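Local structure of putative carboxynorspermidine decarboxylase protein (Sinorhizobium meliloti, 3MT1) at residues B[16-19]-B[20-23]; B[42-45]-B[46-50]; B[171-174]-B[175-179]. The protein probably catalyses the pyridoxal 5'-phosphate-dependent decarboxylation of carboxynorspermidine and carboxyspermidine, the last step in making norspermidine and spermidine. All coordinates share one frame; numbering follows the deposited sequence.

Interaction 1. Residues B[16-19]-B[20-23]; sequences RNME and RIAH
One turn in the middle of helix 11-28 brings Arg16 against Arg20 on one side and Met18 against Ile21 on another. Arg20 sets off beside its backbone N and runs extended from CG to NE, which carries its guanidinium past Arg16. CG of Arg16 lies over one face of the group, toward its rim, 4.1 Å from Arg20 NE. The guanidinium planes are 36° apart, and Arg16 NE stays 5.3 Å from Arg20 NH1. Long aliphatic shafts suit this spacing, because each arginine can carry its charge to different partners: Arg20 NH1 makes a salt bridge with Asp205 and bonds Thr203 O, while Arg16 NH2 makes weak hydrogen bonds to Lys13 O and Thr237 O.

The helix lies just before the first strand, 31-35, of the TIM-like (beta/alpha)8 barrel of fold type III pyridoxal-phosphate decarboxylases. Its inner side is apolar: CE of Met18, a selenomethionine, lies 3.7 Å from CD1 of Ile21, the two chains side by side and pointing the same way, both touching Met52 and Ser235. Asn17 ND2 is held by the carbonyls of Ser235, on helix 233-236, and Thr237 just beyond it. Main-chain bonding is sound at Ile21 N, 3.1 Å from Asn17 O at 175°, and at Ala22 N, to Met18 O, but weak at Arg20 N, to Arg16 O and Asn17 O. His23 N bonds Glu19 O, and its imidazole bonds Asp210 through NE2.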
ATOM      1  N   ARG B  16      -5.625   8.742  27.313  1.00 44.85           N
ATOM      2  CA  ARG B  16      -4.404   9.309  27.901  1.00 46.59           C
ATOM      3  C   ARG B  16      -3.876  10.394  26.945  1.00 45.10           C
ATOM      4  O   ARG B  16      -3.670  11.513  27.363  1.00 46.35           O
ATOM      5  CB  ARG B  16      -3.393   8.178  28.206  1.00 47.91           C
ATOM      6  CG  ARG B  16      -1.967   8.523  28.720  1.00 51.23           C
ATOM      7  CD  ARG B  16      -0.933   7.530  28.102  1.00 55.25           C
ATOM      8  NE  ARG B  16      -1.302   7.291  26.679  1.00 57.68           N
ATOM      9  CZ  ARG B  16      -0.712   6.459  25.811  1.00 56.79           C
ATOM     10  NH1 ARG B  16       0.334   5.718  26.151  1.00 58.07           N
ATOM     11  NH2 ARG B  16      -1.187   6.380  24.571  1.00 56.86           N
ATOM     12  N   ASN B  17      -3.761  10.092  25.649  1.00 43.45           N
ATOM     13  CA  ASN B  17      -3.261  11.051  24.657  1.00 41.48           C
ATOM     14  C   ASN B  17      -4.172  12.242  24.522  1.00 40.94           C
ATOM     15  O   ASN B  17      -3.723  13.381  24.385  1.00 40.62           O
ATOM     16  CB  ASN B  17      -3.131  10.419  23.269  1.00 39.50           C
ATOM     17  CG  ASN B  17      -2.016   9.409  23.174  1.00 39.73           C
ATOM     18  OD1 ASN B  17      -1.173   9.288  24.069  1.00 43.52           O
ATOM     19  ND2 ASN B  17      -2.005   8.662  22.075  1.00 38.63           N
HETATM   20  N   MSE B  18      -5.460  11.965  24.538  1.00 40.45           N
HETATM   21  CA  MSE B  18      -6.423  12.991  24.340  1.00 40.36           C
HETATM   22  C   MSE B  18      -6.351  13.994  25.480  1.00 42.61           C
HETATM   23  O   MSE B  18      -6.406  15.185  25.252  1.00 43.39           O
HETATM   24  CB  MSE B  18      -7.786  12.357  24.199  1.00 40.85           C
HETATM   25  CG  MSE B  18      -7.950  11.652  22.839  1.00 38.50           C
HETATM   26 SE   MSE B  18      -7.825  12.914  21.334  0.75 35.49          SE
HETATM   27  CE  MSE B  18      -6.083  12.423  20.573  1.00 31.64           C
ATOM     28  N   GLU B  19      -6.151  13.525  26.703  1.00 44.96           N
ATOM     29  CA  GLU B  19      -6.079  14.415  27.853  1.00 46.63           C
ATOM     30  C   GLU B  19      -4.843  15.298  27.822  1.00 47.08           C
ATOM     31  O   GLU B  19      -4.858  16.415  28.359  1.00 48.49           O
ATOM     32  CB  GLU B  19      -6.071  13.630  29.147  1.00 48.47           C
ATOM     33  CG  GLU B  19      -7.290  12.793  29.372  1.00 48.93           C
ATOM     34  CD  GLU B  19      -7.114  11.818  30.529  1.00 52.73           C
ATOM     35  OE1 GLU B  19      -5.984  11.313  30.773  1.00 55.33           O
ATOM     36  OE2 GLU B  19      -8.120  11.546  31.205  1.00 56.03           O
ATOM     37  N   ARG B  20      -3.773  14.817  27.210  1.00 46.08           N
ATOM     38  CA  ARG B  20      -2.536  15.600  27.212  1.00 46.38           C
ATOM     39  C   ARG B  20      -2.645  16.705  26.169  1.00 45.36           C
ATOM     40  O   ARG B  20      -2.209  17.833  26.387  1.00 46.22           O
ATOM     41  CB  ARG B  20      -1.327  14.707  26.989  1.00 46.10           C
ATOM     42  CG  ARG B  20      -1.266  13.570  27.984  1.00 46.74           C
ATOM     43  CD  ARG B  20      -0.091  12.659  27.720  1.00 47.79           C
ATOM     44  NE  ARG B  20       0.266  11.940  28.928  1.00 52.46           N
ATOM     45  CZ  ARG B  20       1.351  11.194  29.073  1.00 54.78           C
ATOM     46  NH1 ARG B  20       2.200  11.035  28.065  1.00 56.68           N
ATOM     47  NH2 ARG B  20       1.570  10.591  30.226  1.00 55.68           N
ATOM     48  N   ILE B  21      -3.273  16.366  25.049  1.00 43.79           N
ATOM     49  CA  ILE B  21      -3.707  17.346  24.058  1.00 43.11           C
ATOM     50  C   ILE B  21      -4.578  18.495  24.652  1.00 43.47           C
ATOM     51  O   ILE B  21      -4.205  19.665  24.565  1.00 43.95           O
ATOM     52  CB  ILE B  21      -4.392  16.631  22.847  1.00 41.83           C
ATOM     53  CG1 ILE B  21      -3.314  15.865  22.065  1.00 40.73           C
ATOM     54  CG2 ILE B  21      -5.132  17.636  21.966  1.00 41.87           C
ATOM     55  CD1 ILE B  21      -3.735  15.230  20.780  1.00 39.27           C
ATOM     56  N   ALA B  22      -5.707  18.154  25.263  1.00 43.32           N
ATOM     57  CA  ALA B  22      -6.549  19.123  25.973  1.00 44.23           C
ATOM     58  C   ALA B  22      -5.719  20.058  26.921  1.00 45.70           C
ATOM     59  O   ALA B  22      -5.824  21.301  26.875  1.00 45.52           O
ATOM     60  CB  ALA B  22      -7.612  18.384  26.743  1.00 44.46           C
ATOM     61  N   HIS B  23      -4.886  19.445  27.760  1.00 46.40           N
ATOM     62  CA  HIS B  23      -3.992  20.172  28.661  1.00 47.92           C
ATOM     63  C   HIS B  23      -3.213  21.244  27.872  1.00 46.72           C
ATOM     64  O   HIS B  23      -3.226  22.408  28.230  1.00 47.06           O
ATOM     65  CB  HIS B  23      -3.061  19.165  29.340  1.00 49.47           C
ATOM     66  CG  HIS B  23      -2.089  19.771  30.290  1.00 52.80           C
ATOM     67  ND1 HIS B  23      -2.335  19.868  31.643  1.00 57.12           N
ATOM     68  CD2 HIS B  23      -0.857  20.295  30.091  1.00 54.02           C
ATOM     69  CE1 HIS B  23      -1.298  20.436  32.234  1.00 58.84           C
ATOM     70  NE2 HIS B  23      -0.388  20.706  31.314  1.00 57.12           N
TER

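Interaction 2. Residues B[42-45]-B[46-50]; sequences WSVF and DLMRD
Met48, a selenomethionine, reaches back over one helical turn to Val44 and Phe45, its selenium touching the valine methyl and the edge of the phenyl ring. CG starts beside the backbone N (chi1 -58°), the next bond is extended, and a bend at chi3 turns CE aside. On the way CG passes the carbonyl oxygen of Val44, and SE then comes to 4.0 Å from Val44 CG2. That methyl occupies the crowded position between its own backbone N and carbonyl carbon, and the two side chains cross obliquely. Toward Phe45 the selenium lies near the plane of the ring, 4.4 Å from CD1. The ring is swung back over the preceding turn (chi1 -71°), where CA of Trp42 sits 3.4 Å above its plane, over the centre.

The contact spans the 3-10 lead-in, 42-44, and the short helix 45-49, which follows barrel strand 31-35; Phe45 N is bonded to Trp42 O. The change to alpha geometry is visible in the main chain: Met48 N bonds Val44 O at 3.2 Å, while Leu47 N gives the same oxygen only a weak bond. Arg49 N then reaches Phe45 O at 2.7 Å.

On the buried side the unbranched methionine can bend to fit against valine and ring. Met48 and Phe45 both touch Leu34 of the barrel strand, and the Phe45 ring meets Phe70 edge-to-face. Leu47 packs on Leu14 and Thr15 of helix 11-28. Asp46 and Arg49 occupy the exposed side, where their charges stay hydrated. At the start of the stretch, NE1 of Trp42 bonds the carbonyl oxygen of Glu361 of the second subunit; the indole suits this interface, since it gives an N-H as well as an apolar surface.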
ATOM      1  N   TRP B  42     -12.669   6.488  11.864  1.00 30.19           N
ATOM      2  CA  TRP B  42     -13.706   7.380  12.337  1.00 30.87           C
ATOM      3  C   TRP B  42     -14.580   6.861  13.493  1.00 33.30           C
ATOM      4  O   TRP B  42     -15.099   7.667  14.256  1.00 33.82           O
ATOM      5  CB  TRP B  42     -14.562   7.917  11.190  1.00 30.19           C
ATOM      6  CG  TRP B  42     -15.160   6.898  10.262  1.00 30.13           C
ATOM      7  CD1 TRP B  42     -14.602   6.397   9.108  1.00 27.69           C
ATOM      8  CD2 TRP B  42     -16.433   6.297  10.381  1.00 30.93           C
ATOM      9  NE1 TRP B  42     -15.430   5.504   8.536  1.00 29.54           N
ATOM     10  CE2 TRP B  42     -16.583   5.433   9.278  1.00 33.48           C
ATOM     11  CE3 TRP B  42     -17.477   6.417  11.300  1.00 33.53           C
ATOM     12  CZ2 TRP B  42     -17.736   4.656   9.084  1.00 35.30           C
ATOM     13  CZ3 TRP B  42     -18.637   5.661  11.099  1.00 37.44           C
ATOM     14  CH2 TRP B  42     -18.749   4.779  10.010  1.00 36.47           C
ATOM     15  N   SER B  43     -14.691   5.546  13.671  1.00 34.24           N
ATOM     16  CA  SER B  43     -15.503   5.032  14.770  1.00 36.45           C
ATOM     17  C   SER B  43     -15.044   5.457  16.177  1.00 37.29           C
ATOM     18  O   SER B  43     -15.786   5.224  17.166  1.00 38.26           O
ATOM     19  CB  SER B  43     -15.571   3.506  14.732  1.00 38.06           C
ATOM     20  OG  SER B  43     -14.263   2.979  14.827  1.00 38.37           O
ATOM     21  N   VAL B  44     -13.837   6.041  16.277  1.00 35.78           N
ATOM     22  CA  VAL B  44     -13.355   6.563  17.540  1.00 36.36           C
ATOM     23  C   VAL B  44     -13.353   8.094  17.572  1.00 36.37           C
ATOM     24  O   VAL B  44     -12.916   8.692  18.554  1.00 36.64           O
ATOM     25  CB  VAL B  44     -11.951   5.961  17.986  1.00 36.68           C
ATOM     26  CG1 VAL B  44     -11.996   4.426  18.090  1.00 37.53           C
ATOM     27  CG2 VAL B  44     -10.798   6.439  17.100  1.00 33.70           C
ATOM     28  N   PHE B  45     -13.859   8.737  16.526  1.00 36.70           N
ATOM     29  CA  PHE B  45     -13.959  10.186  16.554  1.00 38.05           C
ATOM     30  C   PHE B  45     -14.822  10.741  17.702  1.00 40.81           C
ATOM     31  O   PHE B  45     -14.525  11.795  18.261  1.00 40.74           O
ATOM     32  CB  PHE B  45     -14.477  10.723  15.228  1.00 37.93           C
ATOM     33  CG  PHE B  45     -13.494  10.624  14.101  1.00 37.02           C
ATOM     34  CD1 PHE B  45     -12.188  10.220  14.320  1.00 34.63           C
ATOM     35  CD2 PHE B  45     -13.872  10.960  12.817  1.00 37.72           C
ATOM     36  CE1 PHE B  45     -11.308  10.134  13.282  1.00 33.37           C
ATOM     37  CE2 PHE B  45     -12.951  10.882  11.765  1.00 32.06           C
ATOM     38  CZ  PHE B  45     -11.694  10.473  12.011  1.00 30.71           C
ATOM     39  N   ASP B  46     -15.886  10.031  18.046  1.00 43.99           N
ATOM     40  CA  ASP B  46     -16.749  10.430  19.154  1.00 46.94           C
ATOM     41  C   ASP B  46     -15.953  10.538  20.421  1.00 47.63           C
ATOM     42  O   ASP B  46     -16.160  11.467  21.201  1.00 48.55           O
ATOM     43  CB  ASP B  46     -17.951   9.484  19.320  1.00 48.69           C
ATOM     44  CG  ASP B  46     -19.059   9.776  18.288  1.00 52.38           C
ATOM     45  OD1 ASP B  46     -19.131  10.951  17.843  1.00 53.06           O
ATOM     46  OD2 ASP B  46     -19.844   8.855  17.902  1.00 54.73           O
ATOM     47  N   LEU B  47     -15.015   9.619  20.617  1.00 47.64           N
ATOM     48  CA  LEU B  47     -14.141   9.731  21.768  1.00 48.27           C
ATOM     49  C   LEU B  47     -13.159  10.909  21.666  1.00 46.12           C
ATOM     50  O   LEU B  47     -13.000  11.626  22.631  1.00 47.45           O
ATOM     51  CB  LEU B  47     -13.460   8.401  22.116  1.00 49.47           C
ATOM     52  CG  LEU B  47     -12.227   8.455  23.028  1.00 51.23           C
ATOM     53  CD1 LEU B  47     -12.590   8.667  24.515  1.00 55.58           C
ATOM     54  CD2 LEU B  47     -11.405   7.192  22.853  1.00 51.97           C
HETATM   55  N   MSE B  48     -12.570  11.159  20.500  1.00 43.51           N
HETATM   56  CA  MSE B  48     -11.569  12.222  20.360  1.00 41.46           C
HETATM   57  C   MSE B  48     -12.144  13.650  20.291  1.00 41.49           C
HETATM   58  O   MSE B  48     -11.473  14.610  20.681  1.00 41.02           O
HETATM   59  CB  MSE B  48     -10.694  11.964  19.126  1.00 39.27           C
HETATM   60  CG  MSE B  48     -10.006  10.651  19.166  1.00 38.72           C
HETATM   61 SE   MSE B  48      -9.211  10.110  17.496  0.75 36.06          SE
HETATM   62  CE  MSE B  48      -7.615  11.150  17.596  1.00 34.33           C
ATOM     63  N   ARG B  49     -13.358  13.776  19.760  1.00 41.47           N
ATOM     64  CA  ARG B  49     -14.018  15.060  19.530  1.00 42.24           C
ATOM     65  C   ARG B  49     -13.907  16.048  20.713  1.00 42.63           C
ATOM     66  O   ARG B  49     -13.519  17.206  20.538  1.00 41.05           O
ATOM     67  CB  ARG B  49     -15.509  14.822  19.186  1.00 43.65           C
ATOM     68  CG  ARG B  49     -16.072  15.782  18.168  1.00 46.13           C
ATOM     69  CD  ARG B  49     -17.563  15.630  17.888  1.00 51.49           C
ATOM     70  NE  ARG B  49     -18.237  16.924  18.103  1.00 59.82           N
ATOM     71  CZ  ARG B  49     -19.135  17.494  17.285  1.00 67.05           C
ATOM     72  NH1 ARG B  49     -19.485  16.911  16.128  1.00 69.51           N
ATOM     73  NH2 ARG B  49     -19.684  18.678  17.613  1.00 70.10           N
ATOM     74  N   ASP B  50     -14.255  15.592  21.914  1.00 43.81           N
ATOM     75  CA  ASP B  50     -14.342  16.515  23.038  1.00 45.06           C
ATOM     76  C   ASP B  50     -12.996  17.021  23.544  1.00 44.04           C
ATOM     77  O   ASP B  50     -12.961  17.883  24.416  1.00 44.64           O
ATOM     78  CB  ASP B  50     -15.155  15.914  24.178  1.00 47.48           C
ATOM     79  CG  ASP B  50     -16.588  15.602  23.769  1.00 50.02           C
ATOM     80  OD1 ASP B  50     -17.216  16.435  23.063  1.00 51.80           O
ATOM     81  OD2 ASP B  50     -17.081  14.522  24.154  1.00 50.96           O
TER

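Interaction 3. Residues B[171-174]-B[175-179]; sequences GLFD and RMLGE
The carbonyl oxygen of Phe173 accepts the hydrogen bond of Leu177 N at 3.0 Å, almost straight at 171°. Two residues earlier Arg175 N bonds Gly171 O at 3.1 Å with more of a bend, and one residue further on the bond from Gly178 N to Asp174 O is weak. The side chains of Phe173 and Leu177 lie side by side, pointing the same way. Both carry CG anti to the backbone N, beside the carbonyl carbon (chi1 168° and -171°), which aligns them so that CD2 of Leu177 comes to 4.0 Å from CZ of Phe173. Large apolar groups suit this buried side. On the more exposed side Leu172 and Met176, a selenomethionine, cross with CD1 of Leu172 4.1 Å from CG of Met176. Asp174 sends OD1 to a salt bridge with Arg215.

Helix 170-190 is the crossover of the beta-alpha-beta unit that joins barrel strands 158-160 and 193-195. Along its flank runs helix 209-223, which supplies Arg215, sets Phe212 edge-to-face against Phe173, and packs Arg215 and Phe219 on Leu177.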
ATOM      1  N   GLY B 171      13.616  21.405  22.906  1.00 61.79           N
ATOM      2  CA  GLY B 171      14.704  22.290  22.535  1.00 62.91           C
ATOM      3  C   GLY B 171      14.784  22.503  21.029  1.00 62.10           C
ATOM      4  O   GLY B 171      14.956  23.655  20.577  1.00 62.89           O
ATOM      5  N   LEU B 172      14.648  21.408  20.254  1.00 59.74           N
ATOM      6  CA  LEU B 172      14.749  21.472  18.793  1.00 57.89           C
ATOM      7  C   LEU B 172      13.574  22.184  18.180  1.00 55.61           C
ATOM      8  O   LEU B 172      13.766  23.020  17.292  1.00 55.51           O
ATOM      9  CB  LEU B 172      14.905  20.089  18.151  1.00 57.21           C
ATOM     10  CG  LEU B 172      14.747  20.081  16.618  1.00 56.03           C
ATOM     11  CD1 LEU B 172      15.887  20.807  15.902  1.00 56.23           C
ATOM     12  CD2 LEU B 172      14.602  18.658  16.086  1.00 57.23           C
ATOM     13  N   PHE B 173      12.365  21.843  18.635  1.00 53.46           N
ATOM     14  CA  PHE B 173      11.168  22.603  18.256  1.00 51.65           C
ATOM     15  C   PHE B 173      11.362  24.092  18.576  1.00 53.27           C
ATOM     16  O   PHE B 173      11.078  24.971  17.744  1.00 52.18           O
ATOM     17  CB  PHE B 173       9.893  22.082  18.945  1.00 49.73           C
ATOM     18  CG  PHE B 173       8.722  23.016  18.802  1.00 48.59           C
ATOM     19  CD1 PHE B 173       8.058  23.143  17.585  1.00 46.58           C
ATOM     20  CD2 PHE B 173       8.311  23.819  19.866  1.00 50.26           C
ATOM     21  CE1 PHE B 173       6.996  24.027  17.439  1.00 45.05           C
ATOM     22  CE2 PHE B 173       7.234  24.718  19.725  1.00 47.62           C
ATOM     23  CZ  PHE B 173       6.585  24.816  18.511  1.00 45.92           C
ATOM     24  N   ASP B 174      11.868  24.380  19.774  1.00 55.42           N
ATOM     25  CA  ASP B 174      12.075  25.780  20.142  1.00 57.77           C
ATOM     26  C   ASP B 174      12.922  26.564  19.136  1.00 59.02           C
ATOM     27  O   ASP B 174      12.567  27.703  18.783  1.00 58.77           O
ATOM     28  CB  ASP B 174      12.666  25.956  21.534  1.00 59.86           C
ATOM     29  CG  ASP B 174      12.881  27.422  21.862  1.00 63.70           C
ATOM     30  OD1 ASP B 174      11.921  28.215  21.619  1.00 63.67           O
ATOM     31  OD2 ASP B 174      14.009  27.781  22.303  1.00 67.75           O
ATOM     32  N   ARG B 175      14.016  25.954  18.672  1.00 59.71           N
ATOM     33  CA  ARG B 175      14.850  26.583  17.660  1.00 61.64           C
ATOM     34  C   ARG B 175      14.168  26.742  16.317  1.00 60.69           C
ATOM     35  O   ARG B 175      14.364  27.734  15.641  1.00 61.36           O
ATOM     36  CB  ARG B 175      16.161  25.830  17.504  1.00 63.08           C
ATOM     37  CG  ARG B 175      16.895  25.837  18.790  1.00 65.07           C
ATOM     38  CD  ARG B 175      18.331  25.571  18.616  1.00 67.15           C
ATOM     39  NE  ARG B 175      19.020  25.813  19.870  1.00 68.87           N
ATOM     40  CZ  ARG B 175      19.656  26.943  20.155  1.00 71.24           C
ATOM     41  NH1 ARG B 175      19.681  27.926  19.254  1.00 69.38           N
ATOM     42  NH2 ARG B 175      20.272  27.077  21.332  1.00 72.58           N
HETATM   43  N   MSE B 176      13.345  25.774  15.937  1.00 60.20           N
HETATM   44  CA  MSE B 176      12.690  25.819  14.629  1.00 60.23           C
HETATM   45  C   MSE B 176      11.647  26.920  14.578  1.00 59.44           C
HETATM   46  O   MSE B 176      11.506  27.622  13.574  1.00 59.86           O
HETATM   47  CB  MSE B 176      12.077  24.477  14.338  1.00 59.06           C
HETATM   48  CG  MSE B 176      13.073  23.396  14.517  1.00 64.58           C
HETATM   49 SE   MSE B 176      13.628  22.718  12.823  0.75 75.94          SE
HETATM   50  CE  MSE B 176      12.420  21.180  12.871  1.00 69.03           C
ATOM     51  N   LEU B 177      10.932  27.077  15.683  1.00 58.57           N
ATOM     52  CA  LEU B 177      10.008  28.163  15.821  1.00 58.54           C
ATOM     53  C   LEU B 177      10.767  29.505  15.776  1.00 61.79           C
ATOM     54  O   LEU B 177      10.247  30.525  15.298  1.00 61.61           O
ATOM     55  CB  LEU B 177       9.243  27.999  17.131  1.00 57.22           C
ATOM     56  CG  LEU B 177       8.077  28.950  17.318  1.00 56.06           C
ATOM     57  CD1 LEU B 177       7.068  28.837  16.161  1.00 50.67           C
ATOM     58  CD2 LEU B 177       7.432  28.710  18.671  1.00 56.09           C
ATOM     59  N   GLY B 178      12.006  29.485  16.261  1.00 64.55           N
ATOM     60  CA  GLY B 178      12.841  30.673  16.269  1.00 68.57           C
ATOM     61  C   GLY B 178      13.203  31.107  14.866  1.00 70.08           C
ATOM     62  O   GLY B 178      13.084  32.283  14.541  1.00 71.17           O
ATOM     63  N   GLU B 179      13.633  30.159  14.033  1.00 70.78           N
ATOM     64  CA  GLU B 179      13.993  30.455  12.635  1.00 72.61           C
ATOM     65  C   GLU B 179      12.781  30.841  11.786  1.00 71.05           C
ATOM     66  O   GLU B 179      12.922  31.510  10.750  1.00 72.02           O
ATOM     67  CB  GLU B 179      14.817  29.320  11.981  1.00 73.07           C
ATOM     68  CG  GLU B 179      16.345  29.651  11.931  1.00 78.13           C
ATOM     69  CD  GLU B 179      17.230  28.529  11.352  1.00 79.78           C
ATOM     70  OE1 GLU B 179      16.868  27.328  11.467  1.00 79.33           O
ATOM     71  OE2 GLU B 179      18.298  28.865  10.790  1.00 79.46           O
TER

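Along the chain the three contacts come in series, and all lie on or at the start of helices packed round the parallel eight-stranded barrel. Interactions 1 and 2 are neighbours, with centres about 13 Å apart: helix 11-28 precedes barrel strand 31-35, helix 45-49 follows it, and CE of Met18 meets CE of Met48 at 3.6 Å, so the two helices share an apolar seam. Interaction 3 lies much later, on helix 170-190, its centre about 23 Å from that of interaction 1 and 31 Å from that of interaction 2. Interaction 1 lies near the predicted substrate residue Glu233 and interaction 2 reaches the second subunit, whereas interaction 3 lies away from the annotated sites and touches no other chain of the assembly.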